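Local structure of N-terminal acetyltransferase B complex subunit MDM20 (Candida albicans, 5K04) at residues A[297-302]-A[322-327]; A[282-287]-A[313-318]. The protein probably serves as the auxiliary, non-catalytic subunit of the NatB N-terminal acetyltransferase complex, holding the NAT3 chain against its helical scaffold. All coordinates share one frame; numbering follows the deposited sequence.

Interaction 1 of 2, residues A[297-302]-A[322-327]; sequences SVENYY and TSFIGS
Phe324, on the short helix 322-326, packs against Val298 and Tyr302 of helix 295-305, a helix-on-helix contact within the all-helical scaffold of this TPR-clan subunit. The two short helical segments run in roughly the same direction, at 32° to each other, with their axes 10.8 Å apart at closest approach. That separation is bridged by side chains, above all by the phenylalanine ring, and the contact is wholly apolar.

Val298 and Tyr302, one helical turn apart, both point toward helix 322-326, but they meet the ring differently. Val298 comes in over a face: its CG1 methyl sits almost straight above the middle of the Phe324 ring, 3.8 Å from the centroid, in a CH-pi contact. Tyr302 lies at the edge of the ring instead. The two aromatic rings form an offset edge-to-face pair, with the edge of Phe324 turned toward the face of Tyr302, their centroids 5.5 Å apart and their planes at 77°. The offset shifts the contact toward the CB side of the tyrosine ring: Phe324 CE1 lies close to Tyr302 CB, and Phe324 CZ touches Tyr302 CD1. With CG anti to the backbone N (chi1 161°), Phe324 extends from its own helix toward both partners. Glu299 adds a lighter contact through the aliphatic part of its chain, its CG standing 4.3 Å from Phe324 CD1.

Helix 337-346 continues the packing: Phe346 makes an edge-to-face pair with Phe324, and Asn343 OD1 is hydrogen-bonded to the hydroxyl of Tyr302. The tyrosine is therefore held at both ends, by Asn343 at OH and by Phe324 at the ring root, where Tyr302 CG lies in the plane of the phenylalanine ring, 3.8 Å from Phe324 CE1.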
loop_
_atom_site.group_PDB
_atom_site.type_symbol
_atom_site.label_atom_id
_atom_site.label_comp_id
_atom_site.label_asym_id
_atom_site.label_seq_id
_atom_site.Cartn_x
_atom_site.Cartn_y
_atom_site.Cartn_z
ATOM N N SER A 297 -37.518 -11.810 9.346
ATOM C CA SER A 297 -36.158 -12.324 9.253
ATOM C C SER A 297 -35.123 -11.279 9.663
ATOM O O SER A 297 -34.034 -11.646 10.115
ATOM C CB SER A 297 -35.880 -12.861 7.845
ATOM O OG SER A 297 -36.647 -12.198 6.867
ATOM N N VAL A 298 -35.446 -9.987 9.549
ATOM C CA VAL A 298 -34.579 -8.967 10.134
ATOM C C VAL A 298 -34.613 -9.056 11.652
ATOM O O VAL A 298 -33.572 -9.005 12.317
ATOM C CB VAL A 298 -34.977 -7.562 9.648
ATOM C CG1 VAL A 298 -34.434 -6.489 10.595
ATOM C CG2 VAL A 298 -34.454 -7.322 8.264
ATOM N N GLU A 299 -35.814 -9.181 12.224
ATOM C CA GLU A 299 -35.945 -9.300 13.673
ATOM C C GLU A 299 -35.238 -10.548 14.195
ATOM O O GLU A 299 -34.612 -10.513 15.258
ATOM C CB GLU A 299 -37.429 -9.299 14.060
ATOM C CG GLU A 299 -38.114 -7.934 13.909
ATOM C CD GLU A 299 -39.642 -8.017 13.940
ATOM O OE1 GLU A 299 -40.185 -9.126 14.144
ATOM O OE2 GLU A 299 -40.302 -6.967 13.754
ATOM N N ASN A 300 -35.308 -11.658 13.448
ATOM C CA ASN A 300 -34.685 -12.901 13.901
ATOM C C ASN A 300 -33.163 -12.799 13.857
ATOM O O ASN A 300 -32.477 -13.318 14.744
ATOM C CB ASN A 300 -35.198 -14.080 13.065
ATOM C CG ASN A 300 -34.362 -15.369 13.250
ATOM O OD1 ASN A 300 -34.566 -16.117 14.211
ATOM N ND2 ASN A 300 -33.434 -15.638 12.304
ATOM N N TYR A 301 -32.612 -12.131 12.841
ATOM C CA TYR A 301 -31.168 -11.917 12.823
ATOM C C TYR A 301 -30.739 -11.054 14.001
ATOM O O TYR A 301 -29.750 -11.359 14.676
ATOM C CB TYR A 301 -30.713 -11.278 11.506
ATOM C CG TYR A 301 -29.237 -10.962 11.547
ATOM C CD1 TYR A 301 -28.288 -11.922 11.202
ATOM C CD2 TYR A 301 -28.782 -9.716 11.985
ATOM C CE1 TYR A 301 -26.924 -11.636 11.275
ATOM C CE2 TYR A 301 -27.431 -9.430 12.059
ATOM C CZ TYR A 301 -26.506 -10.385 11.708
ATOM O OH TYR A 301 -25.167 -10.081 11.787
ATOM N N TYR A 302 -31.491 -9.981 14.269
ATOM C CA TYR A 302 -31.144 -9.055 15.341
ATOM C C TYR A 302 -31.188 -9.741 16.705
ATOM O O TYR A 302 -30.342 -9.475 17.567
ATOM C CB TYR A 302 -32.089 -7.848 15.314
ATOM C CG TYR A 302 -31.926 -6.910 16.500
ATOM C CD1 TYR A 302 -31.019 -5.866 16.461
ATOM C CD2 TYR A 302 -32.663 -7.081 17.662
ATOM C CE1 TYR A 302 -30.852 -5.007 17.537
ATOM C CE2 TYR A 302 -32.501 -6.219 18.758
ATOM C CZ TYR A 302 -31.594 -5.190 18.685
ATOM O OH TYR A 302 -31.419 -4.340 19.744
ATOM N N THR A 322 -39.346 0.621 8.907
ATOM C CA THR A 322 -39.410 1.640 9.952
ATOM C C THR A 322 -39.993 1.098 11.258
ATOM O O THR A 322 -39.774 1.691 12.318
ATOM C CB THR A 322 -40.211 2.852 9.451
ATOM O OG1 THR A 322 -41.511 2.431 9.021
ATOM C CG2 THR A 322 -39.492 3.524 8.279
ATOM N N SER A 323 -40.689 -0.037 11.209
ATOM C CA SER A 323 -41.181 -0.667 12.432
ATOM C C SER A 323 -40.045 -1.274 13.255
ATOM O O SER A 323 -40.055 -1.190 14.490
ATOM C CB SER A 323 -42.207 -1.741 12.078
ATOM O OG SER A 323 -41.630 -2.725 11.239
ATOM N N PHE A 324 -39.076 -1.918 12.592
ATOM C CA PHE A 324 -37.953 -2.518 13.310
ATOM C C PHE A 324 -37.147 -1.459 14.044
ATOM O O PHE A 324 -36.796 -1.631 15.217
ATOM C CB PHE A 324 -37.058 -3.290 12.337
ATOM C CG PHE A 324 -35.670 -3.563 12.868
ATOM C CD1 PHE A 324 -35.445 -4.587 13.780
ATOM C CD2 PHE A 324 -34.590 -2.799 12.445
ATOM C CE1 PHE A 324 -34.169 -4.837 14.264
ATOM C CE2 PHE A 324 -33.312 -3.045 12.921
ATOM C CZ PHE A 324 -33.098 -4.065 13.833
ATOM N N ILE A 325 -36.855 -0.350 13.362
ATOM C CA ILE A 325 -36.125 0.751 13.970
ATOM C C ILE A 325 -36.932 1.391 15.088
ATOM O O ILE A 325 -36.361 1.912 16.053
ATOM C CB ILE A 325 -35.752 1.774 12.890
ATOM C CG1 ILE A 325 -34.949 1.097 11.770
ATOM C CG2 ILE A 325 -35.003 2.951 13.509
ATOM C CD1 ILE A 325 -33.513 0.765 12.162
ATOM N N GLY A 326 -38.264 1.364 14.980
ATOM C CA GLY A 326 -39.107 1.921 16.022
ATOM C C GLY A 326 -38.834 1.348 17.393
ATOM O O GLY A 326 -39.068 2.015 18.405
ATOM N N SER A 327 -38.328 0.118 17.452
ATOM C CA SER A 327 -37.838 -0.435 18.705
ATOM C C SER A 327 -36.550 0.274 19.132
ATOM O O SER A 327 -35.509 -0.361 19.331
ATOM C CB SER A 327 -37.636 -1.944 18.565
ATOM O OG SER A 327 -38.822 -2.557 18.082
#

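Interaction 2 of 2, residues A[282-287]-A[313-318]; sequences LKIELD and ADLSQY
Tyr318, the last residue of a type I beta turn that begins at Leu315, lays its ring against Ile284 and Glu285 of helix 277-289, joining a turn to a helix within the TPR-clan scaffold. Inside the turn, Tyr318 N donates to Leu315 O at 2.8 Å.

The apolar part centres on Ile284. Its CG2 methyl, anti to the backbone N, stands over the middle of the Tyr318 ring, 3.9 Å from the centroid, in a CH-pi contact. The opposite face of the ring is covered by Gln317 CG from within the turn, so the tyrosine is sandwiched between two aliphatic groups. The other branch of Ile284 reaches further: CD1 packs on Leu315 CD2 at 3.6 Å and also touches the ring at Tyr318 CE2.

The polar part lies at the ring's edge. A bend at chi2 (83°) brings the Glu285 carboxylate round to the phenol, its plane tilted 54° from that of the ring. A water forms weak bonds with both Glu285 OE1 and Gln317 OE1, while Gln317 NE2 is hydrogen-bonded to Thr49 OG1 of the NAT3 chain, which places this turn at the subunit interface. Tyr318 OH donates to Glu285 OE1 at 2.8 Å, arriving nearly in line with the carboxylate's CD-OE1 bond.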
loop_
_atom_site.group_PDB
_atom_site.type_symbol
_atom_site.label_atom_id
_atom_site.label_comp_id
_atom_site.label_asym_id
_atom_site.label_seq_id
_atom_site.Cartn_x
_atom_site.Cartn_y
_atom_site.Cartn_z
ATOM N N LEU A 282 -29.147 -15.016 5.109
ATOM C CA LEU A 282 -29.673 -15.562 3.861
ATOM C C LEU A 282 -31.190 -15.523 3.843
ATOM O O LEU A 282 -31.796 -15.286 2.793
ATOM C CB LEU A 282 -29.188 -16.992 3.666
ATOM C CG LEU A 282 -29.502 -17.586 2.295
ATOM C CD1 LEU A 282 -28.688 -16.866 1.226
ATOM C CD2 LEU A 282 -29.211 -19.083 2.290
ATOM N N LYS A 283 -31.818 -15.747 5.008
ATOM C CA LYS A 283 -33.276 -15.719 5.106
ATOM C C LYS A 283 -33.828 -14.359 4.703
ATOM O O LYS A 283 -34.906 -14.279 4.099
ATOM C CB LYS A 283 -33.706 -16.081 6.525
ATOM C CG LYS A 283 -33.629 -17.565 6.804
ATOM C CD LYS A 283 -34.148 -17.913 8.182
ATOM C CE LYS A 283 -34.127 -19.426 8.422
ATOM N NZ LYS A 283 -35.157 -20.190 7.638
ATOM N N ILE A 284 -33.081 -13.290 5.000
ATOM C CA ILE A 284 -33.409 -11.969 4.475
ATOM C C ILE A 284 -33.259 -11.952 2.965
ATOM O O ILE A 284 -34.129 -11.454 2.239
ATOM C CB ILE A 284 -32.521 -10.894 5.122
ATOM C CG1 ILE A 284 -32.519 -11.051 6.646
ATOM C CG2 ILE A 284 -33.019 -9.518 4.716
ATOM C CD1 ILE A 284 -31.607 -10.089 7.362
ATOM N N GLU A 285 -32.137 -12.477 2.473
ATOM C CA GLU A 285 -31.901 -12.535 1.034
ATOM C C GLU A 285 -32.945 -13.405 0.338
ATOM O O GLU A 285 -33.280 -13.169 -0.828
ATOM C CB GLU A 285 -30.489 -13.060 0.771
ATOM C CG GLU A 285 -29.803 -12.446 -0.452
ATOM C CD GLU A 285 -29.145 -11.110 -0.173
ATOM O OE1 GLU A 285 -28.553 -10.949 0.917
ATOM O OE2 GLU A 285 -29.217 -10.223 -1.054
ATOM N N LEU A 286 -33.490 -14.398 1.047
ATOM C CA LEU A 286 -34.468 -15.286 0.434
ATOM C C LEU A 286 -35.842 -14.633 0.391
ATOM O O LEU A 286 -36.592 -14.842 -0.565
ATOM C CB LEU A 286 -34.510 -16.621 1.183
ATOM C CG LEU A 286 -35.464 -17.696 0.635
ATOM C CD1 LEU A 286 -34.997 -18.204 -0.718
ATOM C CD2 LEU A 286 -35.647 -18.851 1.627
ATOM N N ASP A 287 -36.177 -13.827 1.409
ATOM C CA ASP A 287 -37.402 -13.029 1.362
ATOM C C ASP A 287 -37.386 -12.065 0.181
ATOM O O ASP A 287 -38.368 -11.956 -0.562
ATOM C CB ASP A 287 -37.580 -12.257 2.667
ATOM C CG ASP A 287 -37.855 -13.160 3.842
ATOM O OD1 ASP A 287 -38.021 -14.379 3.617
ATOM O OD2 ASP A 287 -37.894 -12.652 4.983
ATOM N N ALA A 313 -23.561 -3.619 10.727
ATOM C CA ALA A 313 -23.014 -3.653 9.370
ATOM C C ALA A 313 -23.717 -4.708 8.518
ATOM O O ALA A 313 -23.910 -4.516 7.313
ATOM C CB ALA A 313 -21.502 -3.897 9.411
ATOM N N ASP A 314 -24.131 -5.806 9.136
ATOM C CA ASP A 314 -24.849 -6.843 8.411
ATOM C C ASP A 314 -26.253 -6.379 7.991
ATOM O O ASP A 314 -26.691 -6.644 6.864
ATOM C CB ASP A 314 -24.910 -8.103 9.280
ATOM C CG ASP A 314 -23.529 -8.788 9.462
ATOM O OD1 ASP A 314 -22.528 -8.358 8.843
ATOM O OD2 ASP A 314 -23.459 -9.779 10.227
ATOM N N LEU A 315 -26.981 -5.690 8.876
ATOM C CA LEU A 315 -28.367 -5.328 8.567
ATOM C C LEU A 315 -28.498 -4.035 7.767
ATOM O O LEU A 315 -29.351 -3.940 6.874
ATOM C CB LEU A 315 -29.188 -5.212 9.853
ATOM C CG LEU A 315 -29.496 -6.556 10.501
ATOM C CD1 LEU A 315 -30.273 -6.360 11.795
ATOM C CD2 LEU A 315 -30.259 -7.490 9.537
ATOM N N SER A 316 -27.662 -3.038 8.066
ATOM C CA SER A 316 -27.790 -1.722 7.453
ATOM C C SER A 316 -27.590 -1.757 5.948
ATOM O O SER A 316 -27.908 -0.769 5.275
ATOM C CB SER A 316 -26.793 -0.751 8.093
ATOM O OG SER A 316 -25.461 -1.208 7.917
ATOM N N GLN A 317 -27.075 -2.860 5.406
ATOM C CA GLN A 317 -26.974 -2.990 3.959
ATOM C C GLN A 317 -28.323 -3.272 3.306
ATOM O O GLN A 317 -28.450 -3.137 2.086
ATOM C CB GLN A 317 -25.986 -4.099 3.608
ATOM C CG GLN A 317 -26.541 -5.488 3.792
ATOM C CD GLN A 317 -25.503 -6.545 3.505
ATOM O OE1 GLN A 317 -25.472 -7.133 2.417
ATOM N NE2 GLN A 317 -24.633 -6.788 4.481
ATOM N N TYR A 318 -29.320 -3.678 4.085
ATOM C CA TYR A 318 -30.676 -3.853 3.597
ATOM C C TYR A 318 -31.489 -2.604 3.901
ATOM O O TYR A 318 -31.054 -1.709 4.629
ATOM C CB TYR A 318 -31.334 -5.089 4.221
ATOM C CG TYR A 318 -30.533 -6.362 4.035
ATOM C CD1 TYR A 318 -30.415 -6.951 2.780
ATOM C CD2 TYR A 318 -29.898 -6.973 5.107
ATOM C CE1 TYR A 318 -29.694 -8.115 2.598
ATOM C CE2 TYR A 318 -29.161 -8.135 4.932
ATOM C CZ TYR A 318 -29.066 -8.702 3.671
ATOM O OH TYR A 318 -28.343 -9.852 3.476
HETATM O O HOH W 1 -25.682 -9.504 0.043
#

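Overall arrangement
The centres of interactions 1 and 2 are 11 Å apart, in the region characteristic of NatB non-catalytic subunits. Their segments alternate along the chain: 282-287 and 297-302 on helices 277-289 and 295-305, then 313-318, running from helix 311-315 into the turn that ends at Tyr318, and 322-327, on helix 322-326 and the residue after it. Helix 295-305 links the two contacts: Val298 also touches Ile284, and Tyr301 CD2 packs on Leu315 CG at 3.6 Å. NAT3 meets this continuous cluster at segment 313-318, whereas no other protein chain touches interaction 1, so the cluster probably forms part of the scaffold beside the subunit interface.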